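Local coordinates for G protein coupled receptor (Arabidopsis thaliana, PDB 3T33) that binds a zinc ion as a member of the LanC-like protein family and may play a role in abscisic acid signalling, at residues E109-C114 with A131-L136; L182-N185 with E191-S194. All blocks are in the same frame, centred on the assembly; numbering follows the deposited sequence.

Both contacts lie away from the zinc site. All four touching residues of interaction 1 are buried; interaction 2 has a partly exposed Asn-185 and an exposed Glu-191 at its edge. Interaction 1 joins helices 101-118 and 130-144 without a hydrogen bond between the segments, through apolar side chains that also meet backbone carbonyl oxygens. Interaction 2 ties helix 174-188 to the loop leading into helix 195-212 by three hydrogen bonds, one weak, between the Asn-185 side chain and the loop backbone, beside a small apolar contact. Centres about 16 Å apart, they meet directly: Ala-135 CB lies 3.9 Å from Phe-183 CD1, so helix 130-144 packs against both helix 101-118 and helix 174-188. Helix 147-158 also touches both contacts.

Interaction 1. Residues E109-C114 with A131-L136; sequences ENVEAC and AGVCAL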
loop_
_atom_site.group_PDB
_atom_site.type_symbol
_atom_site.label_atom_id
_atom_site.label_comp_id
_atom_site.label_asym_id
_atom_site.label_seq_id
_atom_site.Cartn_x
_atom_site.Cartn_y
_atom_site.Cartn_z
ATOM N N GLU A 109 6.818 -11.389 18.775
ATOM C CA GLU A 109 6.242 -11.058 20.057
ATOM C C GLU A 109 5.038 -10.145 19.877
ATOM O O GLU A 109 4.035 -10.322 20.573
ATOM C CB GLU A 109 7.242 -10.380 20.994
ATOM C CG GLU A 109 8.500 -11.108 21.153
ATOM C CD GLU A 109 9.297 -10.614 22.345
ATOM O OE1 GLU A 109 8.915 -9.588 22.993
ATOM O OE2 GLU A 109 10.304 -11.309 22.643
ATOM N N ASN A 110 5.146 -9.157 18.973
ATOM C CA ASN A 110 3.994 -8.287 18.704
ATOM C C ASN A 110 2.802 -9.067 18.137
ATOM O O ASN A 110 1.660 -8.750 18.471
ATOM C CB ASN A 110 4.349 -7.209 17.704
ATOM C CG ASN A 110 5.319 -6.162 18.263
ATOM O OD1 ASN A 110 5.479 -5.115 17.658
ATOM N ND2 ASN A 110 5.940 -6.429 19.402
ATOM N N VAL A 111 3.086 -10.055 17.264
ATOM C CA VAL A 111 2.051 -10.840 16.555
ATOM C C VAL A 111 1.251 -11.646 17.593
ATOM O O VAL A 111 0.003 -11.550 17.667
ATOM C CB VAL A 111 2.650 -11.782 15.480
ATOM C CG1 VAL A 111 1.582 -12.585 14.795
ATOM C CG2 VAL A 111 3.368 -10.966 14.380
ATOM N N GLU A 112 1.995 -12.407 18.401
ATOM C CA GLU A 112 1.442 -13.171 19.505
ATOM C C GLU A 112 0.519 -12.339 20.394
ATOM O O GLU A 112 -0.606 -12.771 20.662
ATOM C CB GLU A 112 2.572 -13.791 20.303
ATOM C CG GLU A 112 2.179 -14.373 21.648
ATOM C CD GLU A 112 3.291 -15.296 22.131
ATOM O OE1 GLU A 112 4.206 -14.812 22.882
ATOM O OE2 GLU A 112 3.292 -16.485 21.687
ATOM N N ALA A 113 0.961 -11.161 20.840
ATOM C CA ALA A 113 0.041 -10.248 21.549
ATOM C C ALA A 113 -1.191 -9.845 20.723
ATOM O O ALA A 113 -2.263 -9.627 21.265
ATOM C CB ALA A 113 0.742 -9.018 22.063
ATOM N N CYS A 114 -1.050 -9.747 19.411
ATOM C CA CYS A 114 -2.151 -9.302 18.598
ATOM C C CYS A 114 -3.145 -10.448 18.496
ATOM O O CYS A 114 -4.349 -10.223 18.418
ATOM C CB CYS A 114 -1.628 -8.892 17.214
ATOM S SG CYS A 114 -0.856 -7.208 17.187
ATOM N N ALA A 131 -6.960 -12.311 9.646
ATOM C CA ALA A 131 -6.142 -12.943 8.582
ATOM C C ALA A 131 -4.782 -12.240 8.491
ATOM O O ALA A 131 -3.772 -12.870 8.281
ATOM C CB ALA A 131 -6.891 -12.907 7.182
ATOM N N GLY A 132 -4.770 -10.926 8.669
ATOM C CA GLY A 132 -3.497 -10.158 8.753
ATOM C C GLY A 132 -2.578 -10.698 9.829
ATOM O O GLY A 132 -1.391 -10.967 9.583
ATOM N N VAL A 133 -3.120 -10.867 11.032
ATOM C CA VAL A 133 -2.374 -11.405 12.216
ATOM C C VAL A 133 -1.825 -12.796 11.956
ATOM O O VAL A 133 -0.638 -13.093 12.200
ATOM C CB VAL A 133 -3.295 -11.484 13.452
ATOM C CG1 VAL A 133 -2.572 -12.142 14.651
ATOM C CG2 VAL A 133 -3.844 -10.102 13.781
ATOM N N CYS A 134 -2.679 -13.673 11.446
ATOM C CA CYS A 134 -2.250 -15.013 11.168
ATOM C C CYS A 134 -1.273 -15.108 10.036
ATOM O O CYS A 134 -0.416 -15.986 10.039
ATOM C CB CYS A 134 -3.479 -15.869 10.849
ATOM S SG CYS A 134 -4.604 -16.102 12.328
ATOM N N ALA A 135 -1.424 -14.297 8.998
ATOM C CA ALA A 135 -0.563 -14.505 7.838
ATOM C C ALA A 135 0.827 -13.981 8.159
ATOM O O ALA A 135 1.802 -14.625 7.817
ATOM C CB ALA A 135 -1.134 -13.830 6.586
ATOM N N LEU A 136 0.934 -12.865 8.883
ATOM C CA LEU A 136 2.248 -12.374 9.278
ATOM C C LEU A 136 2.865 -13.343 10.264
ATOM O O LEU A 136 4.023 -13.684 10.205
ATOM C CB LEU A 136 2.144 -11.010 9.946
ATOM C CG LEU A 136 3.258 -9.968 9.819
ATOM C CD1 LEU A 136 3.310 -8.888 10.919
ATOM C CD2 LEU A 136 4.638 -10.468 9.404
#
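Val-111 projects from helix 101-118 onto helix 130-144, and its two methyl groups meet different residues there. From CB, the CG1 branch lies anti to the backbone N (chi1 179°), which carries it to the oxygen end of the Val-133 carbonyl: Val-111 CG1 is 3.5 Å from Val-133 O. The same methyl is 4.2 Å from Val-133 CG1, the two valine side chains running past each other in opposite senses. The other branch leaves CB beside the backbone N and ends on the following turn of the partner helix, with Val-111 CG2 at 4.0 Å from Leu-136 CD1.

The segment axes approach to 9.6 Å at an angle of 144°, so these consecutive helices run roughly antiparallel, as expected of neighbouring helices in the all-helical alpha/alpha toroid of LanC-like proteins. Val-111 and Val-133 have the nearest CA atoms across the segments, 6.2 Å apart.

One turn further along helix 101-118, Cys-114 also faces the partner. Its CB lies 4.2 Å from Val-133 CG1, and that methyl also sits 4.0 Å from Val-111 O, so it is set against both the side chain of Cys-114 and the backbone of Val-111. Tyr-153 of helix 147-158 touches Val-111, Tyr-78 of a loop touches Val-133, and Ala-88 of helix 84-98 touches Leu-136.

Interaction 2. Residues L182-N185 with E191-S194; sequences LFLN and ESIS
In Asn-185 the first torsion places CG anti to the carbonyl carbon (chi1 -77°), and a second torsion near zero sets OD1 syn to CA; together they present the amide to the loop backbone. At Leu-184, CG is instead anti to the backbone N, directing the isobutyl group to the apolar side of the same loop.

The Asn-185 amide grips Ile-193 from both ends of its backbone. Ile-193 N donates to Asn-185 OD1 at 2.9 Å, nearly straight at 168° and on a lone pair in the carbonyl plane. In return, Asn-185 ND2 donates to Ile-193 O at 3.0 Å and 175°, with that oxygen close to the amide plane. A weak, bent bond brings Ser-192 N to the same OD1 at 3.0 Å. Beside these hydrogen bonds, Leu-184 CD2 meets Ile-193 CD1 at 3.6 Å, the side chains crossing at about a right angle; Phe-157 of helix 147-158 touches both.

The residue after Ile-193, Ser-194, is the N-cap of helix 195-212. Because donor and acceptor of one amide engage the N-H and C=O of a single residue, the two bonds define which way round the amide sits, and they probably steady the loop just before the next helix starts.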
loop_
_atom_site.group_PDB
_atom_site.type_symbol
_atom_site.label_atom_id
_atom_site.label_comp_id
_atom_site.label_asym_id
_atom_site.label_seq_id
_atom_site.Cartn_x
_atom_site.Cartn_y
_atom_site.Cartn_z
ATOM N N LEU A 182 -3.368 -14.913 -0.741
ATOM C CA LEU A 182 -2.331 -14.738 -1.776
ATOM C C LEU A 182 -0.998 -14.381 -1.133
ATOM O O LEU A 182 -0.024 -14.976 -1.415
ATOM C CB LEU A 182 -2.754 -13.684 -2.746
ATOM C CG LEU A 182 -4.004 -14.075 -3.556
ATOM C CD1 LEU A 182 -4.597 -12.890 -4.253
ATOM C CD2 LEU A 182 -3.676 -15.250 -4.560
ATOM N N PHE A 183 -1.017 -13.495 -0.161
ATOM C CA PHE A 183 0.172 -13.091 0.539
ATOM C C PHE A 183 0.840 -14.266 1.272
ATOM O O PHE A 183 2.046 -14.509 1.142
ATOM C CB PHE A 183 -0.214 -11.991 1.539
ATOM C CG PHE A 183 0.871 -11.647 2.522
ATOM C CD1 PHE A 183 1.021 -12.394 3.698
ATOM C CD2 PHE A 183 1.746 -10.554 2.279
ATOM C CE1 PHE A 183 2.048 -12.076 4.667
ATOM C CE2 PHE A 183 2.754 -10.193 3.251
ATOM C CZ PHE A 183 2.904 -10.951 4.449
ATOM N N LEU A 184 0.048 -15.016 2.016
ATOM C CA LEU A 184 0.566 -16.169 2.713
ATOM C C LEU A 184 1.197 -17.181 1.757
ATOM O O LEU A 184 2.348 -17.662 1.985
ATOM C CB LEU A 184 -0.518 -16.836 3.550
ATOM C CG LEU A 184 -0.005 -18.011 4.364
ATOM C CD1 LEU A 184 1.190 -17.634 5.208
ATOM C CD2 LEU A 184 -1.106 -18.603 5.274
ATOM N N ASN A 185 0.467 -17.509 0.691
ATOM C CA ASN A 185 0.948 -18.525 -0.277
ATOM C C ASN A 185 2.243 -18.089 -1.028
ATOM O O ASN A 185 3.178 -18.860 -1.184
ATOM C CB ASN A 185 -0.191 -18.939 -1.265
ATOM C CG ASN A 185 -1.253 -19.953 -0.603
ATOM O OD1 ASN A 185 -1.220 -20.253 0.596
ATOM N ND2 ASN A 185 -2.136 -20.474 -1.411
ATOM N N GLU A 191 1.085 -24.071 -1.167
ATOM C CA GLU A 191 -0.379 -24.010 -1.127
ATOM C C GLU A 191 -0.781 -24.151 0.350
ATOM O O GLU A 191 -1.334 -25.165 0.756
ATOM C CB GLU A 191 -0.995 -25.114 -1.990
ATOM C CG GLU A 191 -2.495 -25.129 -1.863
ATOM C CD GLU A 191 -3.248 -25.976 -2.907
ATOM O OE1 GLU A 191 -2.679 -26.770 -3.646
ATOM O OE2 GLU A 191 -4.461 -25.808 -2.995
ATOM N N SER A 192 -0.458 -23.134 1.140
ATOM C CA SER A 192 -0.663 -23.169 2.575
ATOM C C SER A 192 -2.180 -23.077 2.815
ATOM O O SER A 192 -2.750 -23.876 3.566
ATOM C CB SER A 192 0.092 -22.013 3.282
ATOM O OG SER A 192 1.488 -22.002 2.960
ATOM N N ILE A 193 -2.786 -22.071 2.180
ATOM C CA ILE A 193 -4.215 -21.922 2.071
ATOM C C ILE A 193 -4.672 -22.621 0.781
ATOM O O ILE A 193 -4.018 -22.549 -0.265
ATOM C CB ILE A 193 -4.683 -20.466 2.008
ATOM C CG1 ILE A 193 -4.069 -19.617 3.109
ATOM C CG2 ILE A 193 -6.265 -20.427 2.148
ATOM C CD1 ILE A 193 -4.284 -20.161 4.458
ATOM N N SER A 194 -5.849 -23.231 0.854
ATOM C CA SER A 194 -6.259 -24.175 -0.164
ATOM C C SER A 194 -6.625 -23.420 -1.400
ATOM O O SER A 194 -7.352 -22.437 -1.298
ATOM C CB SER A 194 -7.474 -24.993 0.331
ATOM O OG SER A 194 -8.041 -25.708 -0.765
#